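Side-chain contacts in Methylcobalamin\: coenzyme M methyltransferase (Methanosarcina mazei, PDB 4AY7), which catalyses the zinc-dependent transfer of a methyl group from a methylated corrinoid to coenzyme M, a step of methanogenesis: residues 16-21 against 28-33; 139-144 against 203-208; 295-300 against 304-309. One frame throughout, in Å; residues are numbered along the deposited sequence.

Contact 1 of 3, residues 16-21 against 28-33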
ATOM      1  N   LYS A  16     -14.734  -4.277  -9.733  1.00 22.83           N
ATOM      2  CA  LYS A  16     -13.424  -4.651 -10.193  1.00 23.51           C
ATOM      3  C   LYS A  16     -13.047  -3.906 -11.475  1.00 22.99           C
ATOM      4  O   LYS A  16     -11.976  -3.306 -11.546  1.00 21.73           O
ATOM      5  CB  LYS A  16     -13.250  -6.195 -10.384  1.00 25.95           C
ATOM      6  CG  LYS A  16     -11.958  -6.610 -11.121  1.00 27.50           C
ATOM      7  CD  LYS A  16     -11.628  -8.081 -11.056  1.00 29.90           C
ATOM      8  CE  LYS A  16     -12.321  -9.021 -12.026  1.00 32.89           C
ATOM      9  NZ  LYS A  16     -12.030 -10.484 -11.581  1.00 39.09           N
ATOM     10  N   THR A  17     -13.932  -3.948 -12.468  1.00 23.39           N
ATOM     11  CA  THR A  17     -13.656  -3.315 -13.793  1.00 23.60           C
ATOM     12  C   THR A  17     -13.521  -1.803 -13.665  1.00 22.20           C
ATOM     13  O   THR A  17     -12.680  -1.202 -14.345  1.00 21.86           O
ATOM     14  CB  THR A  17     -14.613  -3.671 -14.928  1.00 24.09           C
ATOM     15  OG1 THR A  17     -15.905  -3.264 -14.586  1.00 26.87           O
ATOM     16  CG2 THR A  17     -14.616  -5.150 -15.376  1.00 25.73           C
ATOM     17  N   ARG A  18     -14.301  -1.200 -12.777  1.00 21.79           N
ATOM     18  CA  ARG A  18     -14.222   0.252 -12.553  1.00 21.47           C
ATOM     19  C   ARG A  18     -12.883   0.593 -11.938  1.00 20.01           C
ATOM     20  O   ARG A  18     -12.276   1.616 -12.300  1.00 18.48           O
ATOM     21  CB  ARG A  18     -15.335   0.743 -11.654  1.00 22.51           C
ATOM     22  CG  ARG A  18     -15.351   2.233 -11.417  1.00 23.39           C
ATOM     23  CD  ARG A  18     -16.464   2.671 -10.506  1.00 23.90           C
ATOM     24  NE  ARG A  18     -17.798   2.419 -11.090  1.00 24.50           N
ATOM     25  CZ  ARG A  18     -18.705   1.555 -10.626  1.00 24.71           C
ATOM     26  NH1 ARG A  18     -18.473   0.811  -9.579  1.00 25.83           N
ATOM     27  NH2 ARG A  18     -19.874   1.437 -11.230  1.00 26.50           N
ATOM     28  N   LEU A  19     -12.461  -0.185 -10.913  1.00 19.71           N
ATOM     29  CA  LEU A  19     -11.186   0.150 -10.248  1.00 19.23           C
ATOM     30  C   LEU A  19     -10.031   0.121 -11.230  1.00 19.22           C
ATOM     31  O   LEU A  19      -9.178   1.004 -11.245  1.00 19.01           O
ATOM     32  CB  LEU A  19     -10.881  -0.706  -8.985  1.00 18.70           C
ATOM     33  CG  LEU A  19      -9.589  -0.362  -8.214  1.00 18.07           C
ATOM     34  CD1 LEU A  19      -9.566   1.120  -7.809  1.00 17.91           C
ATOM     35  CD2 LEU A  19      -9.364  -1.328  -7.020  1.00 17.89           C
ATOM     36  N   LEU A  20      -9.956  -0.942 -11.997  1.00 20.25           N
ATOM     37  CA  LEU A  20      -8.885  -1.139 -12.947  1.00 21.11           C
ATOM     38  C   LEU A  20      -8.925  -0.044 -14.056  1.00 20.87           C
ATOM     39  O   LEU A  20      -7.915   0.564 -14.428  1.00 20.64           O
ATOM     40  CB  LEU A  20      -9.016  -2.576 -13.534  1.00 22.73           C
ATOM     41  CG  LEU A  20      -8.661  -3.706 -12.573  1.00 22.83           C
ATOM     42  CD1 LEU A  20      -8.953  -5.011 -13.284  1.00 23.72           C
ATOM     43  CD2 LEU A  20      -7.225  -3.680 -12.096  1.00 23.05           C
ATOM     44  N   ALA A  21     -10.107   0.225 -14.553  1.00 21.43           N
ATOM     45  CA  ALA A  21     -10.297   1.338 -15.547  1.00 20.97           C
ATOM     46  C   ALA A  21      -9.828   2.671 -14.966  1.00 20.35           C
ATOM     47  O   ALA A  21      -9.000   3.424 -15.588  1.00 20.64           O
ATOM     48  CB  ALA A  21     -11.747   1.401 -16.020  1.00 21.57           C
ATOM     49  N   VAL A  28     -14.502   6.131 -16.889  1.00 26.08           N
ATOM     50  CA  VAL A  28     -15.413   5.477 -15.976  1.00 25.78           C
ATOM     51  C   VAL A  28     -16.676   6.265 -15.743  1.00 26.90           C
ATOM     52  O   VAL A  28     -16.726   7.486 -15.998  1.00 25.40           O
ATOM     53  CB  VAL A  28     -14.732   5.250 -14.609  1.00 24.64           C
ATOM     54  CG1 VAL A  28     -13.606   4.268 -14.736  1.00 24.53           C
ATOM     55  CG2 VAL A  28     -14.272   6.587 -14.052  1.00 24.25           C
ATOM     56  N   ASP A  29     -17.694   5.557 -15.254  1.00 25.96           N
ATOM     57  CA  ASP A  29     -18.947   6.182 -14.889  1.00 26.41           C
ATOM     58  C   ASP A  29     -18.824   7.090 -13.675  1.00 24.95           C
ATOM     59  O   ASP A  29     -19.477   8.104 -13.584  1.00 25.98           O
ATOM     60  CB  ASP A  29     -20.028   5.118 -14.650  1.00 27.81           C
ATOM     61  CG  ASP A  29     -19.603   4.037 -13.649  1.00 27.70           C
ATOM     62  OD1 ASP A  29     -18.373   3.750 -13.412  1.00 26.03           O
ATOM     63  OD2 ASP A  29     -20.554   3.412 -13.129  1.00 28.56           O
ATOM     64  N   LYS A  30     -17.990   6.701 -12.708  1.00 23.41           N
ATOM     65  CA  LYS A  30     -17.823   7.447 -11.463  1.00 23.50           C
ATOM     66  C   LYS A  30     -16.527   7.048 -10.765  1.00 21.69           C
ATOM     67  O   LYS A  30     -15.991   6.020 -11.092  1.00 21.23           O
ATOM     68  CB  LYS A  30     -19.033   7.208 -10.523  1.00 24.92           C
ATOM     69  CG  LYS A  30     -19.111   5.828  -9.906  1.00 25.75           C
ATOM     70  CD  LYS A  30     -20.440   5.525  -9.211  1.00 28.21           C
ATOM     71  CE  LYS A  30     -20.415   4.171  -8.568  1.00 29.28           C
ATOM     72  NZ  LYS A  30     -21.727   3.655  -8.092  1.00 33.14           N
ATOM     73  N   VAL A  31     -15.970   7.900  -9.905  1.00 20.78           N
ATOM     74  CA  VAL A  31     -14.716   7.598  -9.199  1.00 20.30           C
ATOM     75  C   VAL A  31     -14.980   6.462  -8.168  1.00 20.22           C
ATOM     76  O   VAL A  31     -15.935   6.566  -7.377  1.00 20.55           O
ATOM     77  CB  VAL A  31     -14.209   8.862  -8.493  1.00 20.53           C
ATOM     78  CG1 VAL A  31     -13.039   8.569  -7.559  1.00 19.65           C
ATOM     79  CG2 VAL A  31     -13.907   9.986  -9.536  1.00 20.67           C
ATOM     80  N   PRO A  32     -14.223   5.344  -8.233  1.00 19.21           N
ATOM     81  CA  PRO A  32     -14.344   4.291  -7.185  1.00 19.88           C
ATOM     82  C   PRO A  32     -13.851   4.821  -5.887  1.00 19.63           C
ATOM     83  O   PRO A  32     -12.978   5.723  -5.870  1.00 19.40           O
ATOM     84  CB  PRO A  32     -13.385   3.212  -7.641  1.00 19.59           C
ATOM     85  CG  PRO A  32     -12.463   3.888  -8.525  1.00 19.70           C
ATOM     86  CD  PRO A  32     -13.097   5.078  -9.129  1.00 19.51           C
ATOM     87  N   VAL A  33     -14.409   4.283  -4.799  1.00 20.88           N
ATOM     88  CA  VAL A  33     -13.996   4.666  -3.451  1.00 20.70           C
ATOM     89  C   VAL A  33     -13.527   3.429  -2.757  1.00 21.95           C
ATOM     90  O   VAL A  33     -14.277   2.468  -2.614  1.00 22.51           O
ATOM     91  CB  VAL A  33     -15.063   5.407  -2.660  1.00 21.76           C
ATOM     92  CG1 VAL A  33     -16.395   4.632  -2.627  1.00 22.77           C
ATOM     93  CG2 VAL A  33     -14.542   5.810  -1.292  1.00 21.40           C
TER
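R18 reaches from helix 15-24 into the loop that follows and grips the carboxylate of D29 side-on, one nitrogen to each oxygen. NE gives its hydrogen to OD1 of D29 at 2.7 Å along an almost straight line (175°), while NH2 of R18 meets OD2 of D29 at 2.8 Å on its syn lone pair. The two planar groups lie 23° apart, nearly coplanar, as a two-pronged salt bridge favours. With CG of R18 anti to the backbone N (chi1 -178°), the chain extends toward the loop, and its bend at chi3 presents the NE/NH2 edge to the acid. K30 lays its CE over one guanidinium face, 3.7 Å from CZ of R18, its methylenes offering an apolar lid although its amine is a like charge nearby. Farther back, CD of R18 lies 4.2 Å from CB of P32, whose rigid ring also presents CG to CD1 of L19. V28 sets CG1 against CB of A21 at 3.7 Å, a place where a small residue allows close approach. A methionine in place of R18 would probably leave the D29 carboxylate without its paired donors and free to turn. L19 and P32 both pack on V320 of strand 320-323, L19 also on V206, and K30 touches R343, so helix and returning loop pack against the N-terminal ends of barrel strands, beside helix 333-346.

Contact 2 of 3, residues 139-144 against 203-208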
ATOM      1  N   ILE A 139      -9.251 -17.185   0.080  1.00 24.16           N
ATOM      2  CA  ILE A 139     -10.485 -17.187   0.894  1.00 24.11           C
ATOM      3  C   ILE A 139     -11.371 -15.976   0.551  1.00 23.71           C
ATOM      4  O   ILE A 139     -12.588 -16.105   0.433  1.00 23.92           O
ATOM      5  CB  ILE A 139     -10.182 -17.123   2.355  1.00 24.14           C
ATOM      6  CG1 ILE A 139      -9.443 -18.409   2.789  1.00 24.47           C
ATOM      7  CG2 ILE A 139     -11.461 -16.985   3.200  1.00 24.15           C
ATOM      8  CD1 ILE A 139      -8.999 -18.329   4.244  1.00 24.22           C
ATOM      9  N   ILE A 140     -10.757 -14.795   0.461  1.00 22.79           N
ATOM     10  CA  ILE A 140     -11.482 -13.547   0.035  1.00 22.69           C
ATOM     11  C   ILE A 140     -12.143 -13.708  -1.355  1.00 23.29           C
ATOM     12  O   ILE A 140     -13.345 -13.566  -1.480  1.00 24.09           O
ATOM     13  CB  ILE A 140     -10.551 -12.325   0.038  1.00 21.88           C
ATOM     14  CG1 ILE A 140     -10.165 -12.036   1.491  1.00 21.43           C
ATOM     15  CG2 ILE A 140     -11.185 -11.121  -0.721  1.00 20.98           C
ATOM     16  CD1 ILE A 140      -8.971 -11.079   1.619  1.00 21.48           C
ATOM     17  N   ARG A 141     -11.366 -14.148  -2.343  1.00 23.74           N
ATOM     18  CA  ARG A 141     -11.893 -14.417  -3.668  1.00 24.60           C
ATOM     19  C   ARG A 141     -13.077 -15.355  -3.653  1.00 25.27           C
ATOM     20  O   ARG A 141     -14.085 -15.111  -4.306  1.00 24.80           O
ATOM     21  CB  ARG A 141     -10.837 -14.980  -4.613  1.00 24.88           C
ATOM     22  CG  ARG A 141     -11.395 -15.268  -6.002  1.00 26.15           C
ATOM     23  CD  ARG A 141     -11.916 -14.013  -6.742  1.00 25.97           C
ATOM     24  NE  ARG A 141     -10.846 -13.057  -7.021  1.00 25.55           N
ATOM     25  CZ  ARG A 141     -10.992 -11.712  -7.085  1.00 26.24           C
ATOM     26  NH1 ARG A 141     -12.167 -11.128  -6.822  1.00 26.64           N
ATOM     27  NH2 ARG A 141      -9.950 -10.928  -7.391  1.00 26.00           N
ATOM     28  N   GLU A 142     -12.994 -16.430  -2.901  1.00 26.32           N
ATOM     29  CA  GLU A 142     -14.073 -17.371  -2.906  1.00 27.77           C
ATOM     30  C   GLU A 142     -15.323 -16.740  -2.335  1.00 27.70           C
ATOM     31  O   GLU A 142     -16.402 -17.073  -2.767  1.00 27.88           O
ATOM     32  CB  GLU A 142     -13.705 -18.647  -2.107  1.00 28.74           C
ATOM     33  CG  GLU A 142     -14.812 -19.682  -2.141  1.00 30.91           C
ATOM     34  CD  GLU A 142     -14.356 -21.071  -1.697  1.00 31.81           C
ATOM     35  OE1 GLU A 142     -13.282 -21.219  -1.004  1.00 33.66           O
ATOM     36  OE2 GLU A 142     -15.107 -22.025  -2.031  1.00 32.32           O
ATOM     37  N   LYS A 143     -15.183 -15.873  -1.347  1.00 28.52           N
ATOM     38  CA  LYS A 143     -16.362 -15.283  -0.703  1.00 30.60           C
ATOM     39  C   LYS A 143     -16.983 -14.156  -1.525  1.00 30.01           C
ATOM     40  O   LYS A 143     -18.205 -14.052  -1.608  1.00 31.06           O
ATOM     41  CB  LYS A 143     -16.058 -14.692   0.654  1.00 32.79           C
ATOM     42  CG  LYS A 143     -17.295 -14.768   1.532  1.00 37.69           C
ATOM     43  CD  LYS A 143     -17.679 -13.445   2.152  1.00 40.66           C
ATOM     44  CE  LYS A 143     -18.959 -13.613   2.998  1.00 43.38           C
ATOM     45  NZ  LYS A 143     -18.790 -12.780   4.235  1.00 45.90           N
ATOM     46  N   VAL A 144     -16.168 -13.261  -2.037  1.00 28.01           N
ATOM     47  CA  VAL A 144     -16.714 -12.117  -2.781  1.00 28.43           C
ATOM     48  C   VAL A 144     -16.947 -12.357  -4.279  1.00 28.78           C
ATOM     49  O   VAL A 144     -17.686 -11.589  -4.932  1.00 28.19           O
ATOM     50  CB  VAL A 144     -15.819 -10.888  -2.641  1.00 28.10           C
ATOM     51  CG1 VAL A 144     -15.670 -10.546  -1.188  1.00 27.33           C
ATOM     52  CG2 VAL A 144     -14.464 -11.071  -3.375  1.00 27.59           C
ATOM     53  N   GLY A 203      -4.834 -14.292  -6.668  1.00 23.99           N
ATOM     54  CA  GLY A 203      -6.096 -13.643  -6.983  1.00 23.59           C
ATOM     55  C   GLY A 203      -6.187 -12.117  -6.789  1.00 22.56           C
ATOM     56  O   GLY A 203      -7.247 -11.537  -7.072  1.00 22.99           O
ATOM     57  N   ALA A 204      -5.076 -11.458  -6.392  1.00 21.21           N
ATOM     58  CA  ALA A 204      -5.014  -9.983  -6.279  1.00 20.69           C
ATOM     59  C   ALA A 204      -5.087  -9.379  -7.660  1.00 20.24           C
ATOM     60  O   ALA A 204      -4.483  -9.872  -8.623  1.00 21.10           O
ATOM     61  CB  ALA A 204      -3.735  -9.483  -5.574  1.00 19.62           C
ATOM     62  N   ASP A 205      -5.810  -8.277  -7.733  1.00 20.54           N
ATOM     63  CA  ASP A 205      -6.060  -7.531  -8.985  1.00 21.09           C
ATOM     64  C   ASP A 205      -5.168  -6.319  -9.129  1.00 20.47           C
ATOM     65  O   ASP A 205      -4.870  -5.875 -10.263  1.00 20.44           O
ATOM     66  CB  ASP A 205      -7.528  -7.076  -9.022  1.00 21.76           C
ATOM     67  CG  ASP A 205      -8.505  -8.270  -9.011  1.00 23.38           C
ATOM     68  OD1 ASP A 205      -8.480  -9.167  -9.912  1.00 24.88           O
ATOM     69  OD2 ASP A 205      -9.240  -8.382  -8.027  1.00 24.88           O
ATOM     70  N   VAL A 206      -4.827  -5.737  -7.981  1.00 18.95           N
ATOM     71  CA  VAL A 206      -3.957  -4.588  -7.899  1.00 18.25           C
ATOM     72  C   VAL A 206      -2.905  -4.927  -6.861  1.00 17.64           C
ATOM     73  O   VAL A 206      -3.271  -5.480  -5.830  1.00 17.54           O
ATOM     74  CB  VAL A 206      -4.801  -3.388  -7.421  1.00 18.05           C
ATOM     75  CG1 VAL A 206      -3.891  -2.177  -7.170  1.00 18.07           C
ATOM     76  CG2 VAL A 206      -5.884  -3.078  -8.431  1.00 18.27           C
ATOM     77  N   ILE A 207      -1.644  -4.568  -7.075  1.00 17.53           N
ATOM     78  CA  ILE A 207      -0.629  -4.683  -6.036  1.00 17.54           C
ATOM     79  C   ILE A 207      -0.334  -3.245  -5.715  1.00 17.35           C
ATOM     80  O   ILE A 207       0.055  -2.534  -6.617  1.00 16.45           O
ATOM     81  CB  ILE A 207       0.687  -5.448  -6.435  1.00 17.91           C
ATOM     82  CG1 ILE A 207       0.281  -6.836  -6.928  1.00 18.21           C
ATOM     83  CG2 ILE A 207       1.656  -5.452  -5.245  1.00 18.32           C
ATOM     84  CD1 ILE A 207      -0.402  -7.718  -5.841  1.00 18.36           C
ATOM     85  N   ALA A 208      -0.493  -2.879  -4.448  1.00 16.88           N
ATOM     86  CA  ALA A 208      -0.137  -1.598  -3.897  1.00 17.23           C
ATOM     87  C   ALA A 208       1.048  -1.653  -2.952  1.00 17.77           C
ATOM     88  O   ALA A 208       1.007  -2.316  -1.862  1.00 19.17           O
ATOM     89  CB  ALA A 208      -1.331  -1.032  -3.165  1.00 16.89           C
TER
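R141 spends a single nitrogen on both of its partners across this contact. Its NH2 donates to the carbonyl O of G203 at 2.8 Å and to OD2 of D205 at 2.7 Å, the second bond being also a salt bridge. The carbonyl receives its donor nearly along the C=O axis, at 163°, with the oxygen tilted somewhat from the guanidinium plane. OD2 of D205 lies close to that plane, at its edge, and is approached on the syn side. Carboxylate and guanidinium are turned 52° apart, so the acid meets one nitrogen instead of pairing flat with two.

The long arginine chain leaves its helix with CG opposite the backbone N (chi1 180°), then folds at chi2 and chi3, which brings NH2 within reach of the two oxygens. G203 ends helix 178-202 in a Schellman motif, and its positive phi suits glycine, since a side chain there would press on the preceding carbonyl oxygen. The turn thereby directs the G203 carbonyl at the arginine. R141 NH1 bonds to the carbonyls of G145 and V148, fixing the rotation of the guanidinium, while OD2 of D205 also accepts from the backbone N of I150, where strand 150-155 begins.

The positive group thus joins the C-terminal end of helix 130-144 to the turn leading into strand 206-210. The arginine's charge and the I150 N-H would probably stabilise D205 as a carboxylate, while the acid and the partly negative carbonyl oxygens of G203, G145 and V148 share out the guanidinium's hydrogens.

Contact 3 of 3, residues 295-300 against 304-309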
ATOM      1  N   PRO A 295      -4.655  10.613   9.789  1.00 26.63           N
ATOM      2  CA  PRO A 295      -4.545  11.050  11.187  1.00 28.01           C
ATOM      3  C   PRO A 295      -5.380  12.262  11.560  1.00 28.76           C
ATOM      4  O   PRO A 295      -5.812  12.346  12.729  1.00 28.71           O
ATOM      5  CB  PRO A 295      -3.016  11.324  11.348  1.00 28.62           C
ATOM      6  CG  PRO A 295      -2.587  11.755   9.962  1.00 28.41           C
ATOM      7  CD  PRO A 295      -3.390  10.851   9.032  1.00 27.64           C
ATOM      8  N   PHE A 296      -5.622  13.210  10.646  1.00 28.29           N
ATOM      9  CA  PHE A 296      -6.320  14.442  11.013  1.00 28.87           C
ATOM     10  C   PHE A 296      -7.738  14.616  10.481  1.00 26.81           C
ATOM     11  O   PHE A 296      -8.453  15.587  10.801  1.00 26.80           O
ATOM     12  CB  PHE A 296      -5.420  15.651  10.844  1.00 32.14           C
ATOM     13  CG  PHE A 296      -4.057  15.468  11.476  1.00 35.24           C
ATOM     14  CD1 PHE A 296      -3.941  15.286  12.859  1.00 38.52           C
ATOM     15  CD2 PHE A 296      -2.901  15.380  10.701  1.00 38.92           C
ATOM     16  CE1 PHE A 296      -2.697  15.097  13.456  1.00 41.59           C
ATOM     17  CE2 PHE A 296      -1.650  15.172  11.284  1.00 40.56           C
ATOM     18  CZ  PHE A 296      -1.545  15.019  12.672  1.00 41.63           C
ATOM     19  N   THR A 297      -8.222  13.664   9.718  1.00 24.86           N
ATOM     20  CA  THR A 297      -9.578  13.784   9.286  1.00 25.68           C
ATOM     21  C   THR A 297     -10.342  12.503   9.484  1.00 24.69           C
ATOM     22  O   THR A 297     -11.410  12.467  10.138  1.00 23.52           O
ATOM     23  CB  THR A 297      -9.634  14.267   7.812  1.00 25.75           C
ATOM     24  OG1 THR A 297      -8.908  15.510   7.679  1.00 26.02           O
ATOM     25  CG2 THR A 297     -11.047  14.353   7.301  1.00 25.70           C
ATOM     26  N   LEU A 298      -9.796  11.434   8.958  1.00 24.20           N
ATOM     27  CA  LEU A 298     -10.559  10.210   8.994  1.00 24.45           C
ATOM     28  C   LEU A 298     -10.660   9.669  10.452  1.00 23.92           C
ATOM     29  O   LEU A 298     -11.708   9.150  10.848  1.00 24.48           O
ATOM     30  CB  LEU A 298      -9.899   9.283   7.983  1.00 25.75           C
ATOM     31  CG  LEU A 298     -10.640   8.201   7.223  1.00 27.44           C
ATOM     32  CD1 LEU A 298     -11.915   8.559   6.516  1.00 26.40           C
ATOM     33  CD2 LEU A 298      -9.583   7.671   6.232  1.00 27.93           C
ATOM     34  N   LEU A 299      -9.585   9.792  11.228  1.00 23.63           N
ATOM     35  CA  LEU A 299      -9.513   9.234  12.565  1.00 24.40           C
ATOM     36  C   LEU A 299     -10.420  10.066  13.474  1.00 25.12           C
ATOM     37  O   LEU A 299     -11.286   9.491  14.071  1.00 24.21           O
ATOM     38  CB  LEU A 299      -8.055   9.149  13.064  1.00 24.92           C
ATOM     39  CG  LEU A 299      -7.746   9.025  14.563  1.00 25.87           C
ATOM     40  CD1 LEU A 299      -8.451   7.773  15.142  1.00 26.59           C
ATOM     41  CD2 LEU A 299      -6.238   9.030  14.803  1.00 25.49           C
ATOM     42  N   PRO A 300     -10.244  11.420  13.516  1.00 24.97           N
ATOM     43  CA  PRO A 300     -11.059  12.187  14.446  1.00 26.21           C
ATOM     44  C   PRO A 300     -12.437  12.528  13.966  1.00 26.68           C
ATOM     45  O   PRO A 300     -13.292  12.863  14.764  1.00 27.68           O
ATOM     46  CB  PRO A 300     -10.217  13.453  14.726  1.00 26.52           C
ATOM     47  CG  PRO A 300      -9.273  13.578  13.618  1.00 26.57           C
ATOM     48  CD  PRO A 300      -9.072  12.188  13.042  1.00 25.53           C
ATOM     49  N   ASP A 304     -18.837  15.187   8.773  1.00 27.50           N
ATOM     50  CA  ASP A 304     -19.000  16.248   7.794  1.00 28.58           C
ATOM     51  C   ASP A 304     -17.715  16.847   7.313  1.00 27.20           C
ATOM     52  O   ASP A 304     -17.687  17.374   6.185  1.00 25.99           O
ATOM     53  CB  ASP A 304     -19.917  17.365   8.320  1.00 31.34           C
ATOM     54  CG  ASP A 304     -21.363  16.920   8.420  1.00 34.63           C
ATOM     55  OD1 ASP A 304     -21.697  15.871   7.806  1.00 36.14           O
ATOM     56  OD2 ASP A 304     -22.172  17.609   9.097  1.00 36.56           O
ATOM     57  N   LYS A 305     -16.654  16.757   8.137  1.00 26.31           N
ATOM     58  CA  LYS A 305     -15.338  17.185   7.710  1.00 25.66           C
ATOM     59  C   LYS A 305     -14.715  16.205   6.718  1.00 24.29           C
ATOM     60  O   LYS A 305     -14.074  16.591   5.713  1.00 24.80           O
ATOM     61  CB  LYS A 305     -14.491  17.434   8.899  1.00 27.33           C
ATOM     62  CG  LYS A 305     -13.107  18.018   8.676  1.00 28.45           C
ATOM     63  CD  LYS A 305     -12.202  17.597   9.849  1.00 30.40           C
ATOM     64  CE  LYS A 305     -10.701  17.960   9.638  1.00 31.37           C
ATOM     65  NZ  LYS A 305     -10.330  18.992  10.638  1.00 35.42           N
ATOM     66  N   ILE A 306     -14.931  14.907   6.945  1.00 23.38           N
ATOM     67  CA  ILE A 306     -14.511  13.847   6.025  1.00 22.02           C
ATOM     68  C   ILE A 306     -15.231  14.064   4.685  1.00 22.68           C
ATOM     69  O   ILE A 306     -14.566  14.048   3.635  1.00 21.14           O
ATOM     70  CB  ILE A 306     -14.766  12.458   6.593  1.00 21.22           C
ATOM     71  CG1 ILE A 306     -13.942  12.278   7.867  1.00 21.15           C
ATOM     72  CG2 ILE A 306     -14.589  11.315   5.572  1.00 19.99           C
ATOM     73  CD1 ILE A 306     -14.413  11.091   8.767  1.00 21.06           C
ATOM     74  N   LYS A 307     -16.535  14.309   4.704  1.00 23.58           N
ATOM     75  CA  LYS A 307     -17.293  14.476   3.426  1.00 24.69           C
ATOM     76  C   LYS A 307     -16.844  15.719   2.674  1.00 24.23           C
ATOM     77  O   LYS A 307     -16.636  15.650   1.472  1.00 23.33           O
ATOM     78  CB  LYS A 307     -18.804  14.446   3.590  1.00 26.31           C
ATOM     79  CG  LYS A 307     -19.324  13.127   4.166  1.00 27.66           C
ATOM     80  CD  LYS A 307     -20.785  12.836   3.825  1.00 29.65           C
ATOM     81  CE  LYS A 307     -21.731  13.739   4.530  1.00 32.23           C
ATOM     82  NZ  LYS A 307     -23.215  13.489   4.265  1.00 34.56           N
ATOM     83  N   ALA A 308     -16.613  16.796   3.395  1.00 24.17           N
ATOM     84  CA  ALA A 308     -16.117  18.010   2.798  1.00 24.81           C
ATOM     85  C   ALA A 308     -14.744  17.839   2.084  1.00 24.00           C
ATOM     86  O   ALA A 308     -14.545  18.318   0.943  1.00 23.33           O
ATOM     87  CB  ALA A 308     -16.060  19.140   3.808  1.00 25.31           C
ATOM     88  N   GLU A 309     -13.807  17.173   2.728  1.00 24.61           N
ATOM     89  CA  GLU A 309     -12.468  16.989   2.179  1.00 24.26           C
ATOM     90  C   GLU A 309     -12.494  15.968   1.071  1.00 22.87           C
ATOM     91  O   GLU A 309     -11.735  16.116   0.130  1.00 22.57           O
ATOM     92  CB  GLU A 309     -11.455  16.614   3.292  1.00 26.55           C
ATOM     93  CG  GLU A 309     -11.279  17.828   4.223  1.00 29.00           C
ATOM     94  CD  GLU A 309     -10.395  17.518   5.447  1.00 32.13           C
ATOM     95  OE1 GLU A 309      -9.691  16.460   5.437  1.00 31.32           O
ATOM     96  OE2 GLU A 309     -10.433  18.337   6.433  1.00 34.50           O
TER
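T297 and I306 bring their backbones together, with CA atoms 5.9 Å apart, where the short helix 294-298 lies beside the first turns of helix 303-315. The first helix widens into a pi-type turn at 295-298, whereas 304-309 keeps regular helical bonding, as from the N of E309 to the O of K305. Only a brief link separates the two segments, so the chain doubles back and sets one helix against its successor.

T297 has the largest share of the contact. Its hydroxyl OG1 donates to OE1 of E309 at 2.6 Å, meeting that oxygen on the syn side, 18° out of the carboxylate plane. The threonine and glutamate come from opposite directions, and the extended glutamate chain spans the gap between the helices. A chi1 of -56° sets OG1 beside the backbone N and CG2 opposite it, which sends the hydroxyl to the acid and lets the methyl pack on CG1 of I306 at 3.6 Å. A beta-branched residue with both a polar and an apolar branch suits this double duty.

In this TIM barrel the two helices form the connection between the parallel strands 287-292 and 320-323, a beta-alpha-beta unit with a short extra helix. The L298 side chain is about 8 Å from that of C325, a zinc ligand. The side chains of I306 and T297 run antiparallel alongside each other, and CG1 of I306 lies 3.4 Å from the carbonyl O of T297. CG2 of I306 meets CD1 of L298 at 4.0 Å, the two branched chains crossing at about a right angle; L298 packs on L339, and I306 on N335 and A338, of helix 333-346. On the more solvent-exposed flank, CE of K305 comes near OG1 of T297 and lies 3.5 Å from the carbonyl O of F296.

The three contacts follow one another along the chain, all in the TIM barrel of this uroporphyrinogen decarboxylase relative. Contacts 1 and 2, with centres 16 Å apart, touch directly: K16 and L20 of helix 15-24 pack on D205, and L19 and L20 meet V206 of strand 206-210. Contact 3 stands apart, its centre 23 Å from that of contact 1 and 28 Å from that of contact 2. It shares helix 333-346 with contact 1 as a common neighbour. Helix 15-24 thus touches the starts of strands 206-210 and 320-323, lying across the N-terminal end of the barrel and joining parts of the parallel sheet far apart in sequence.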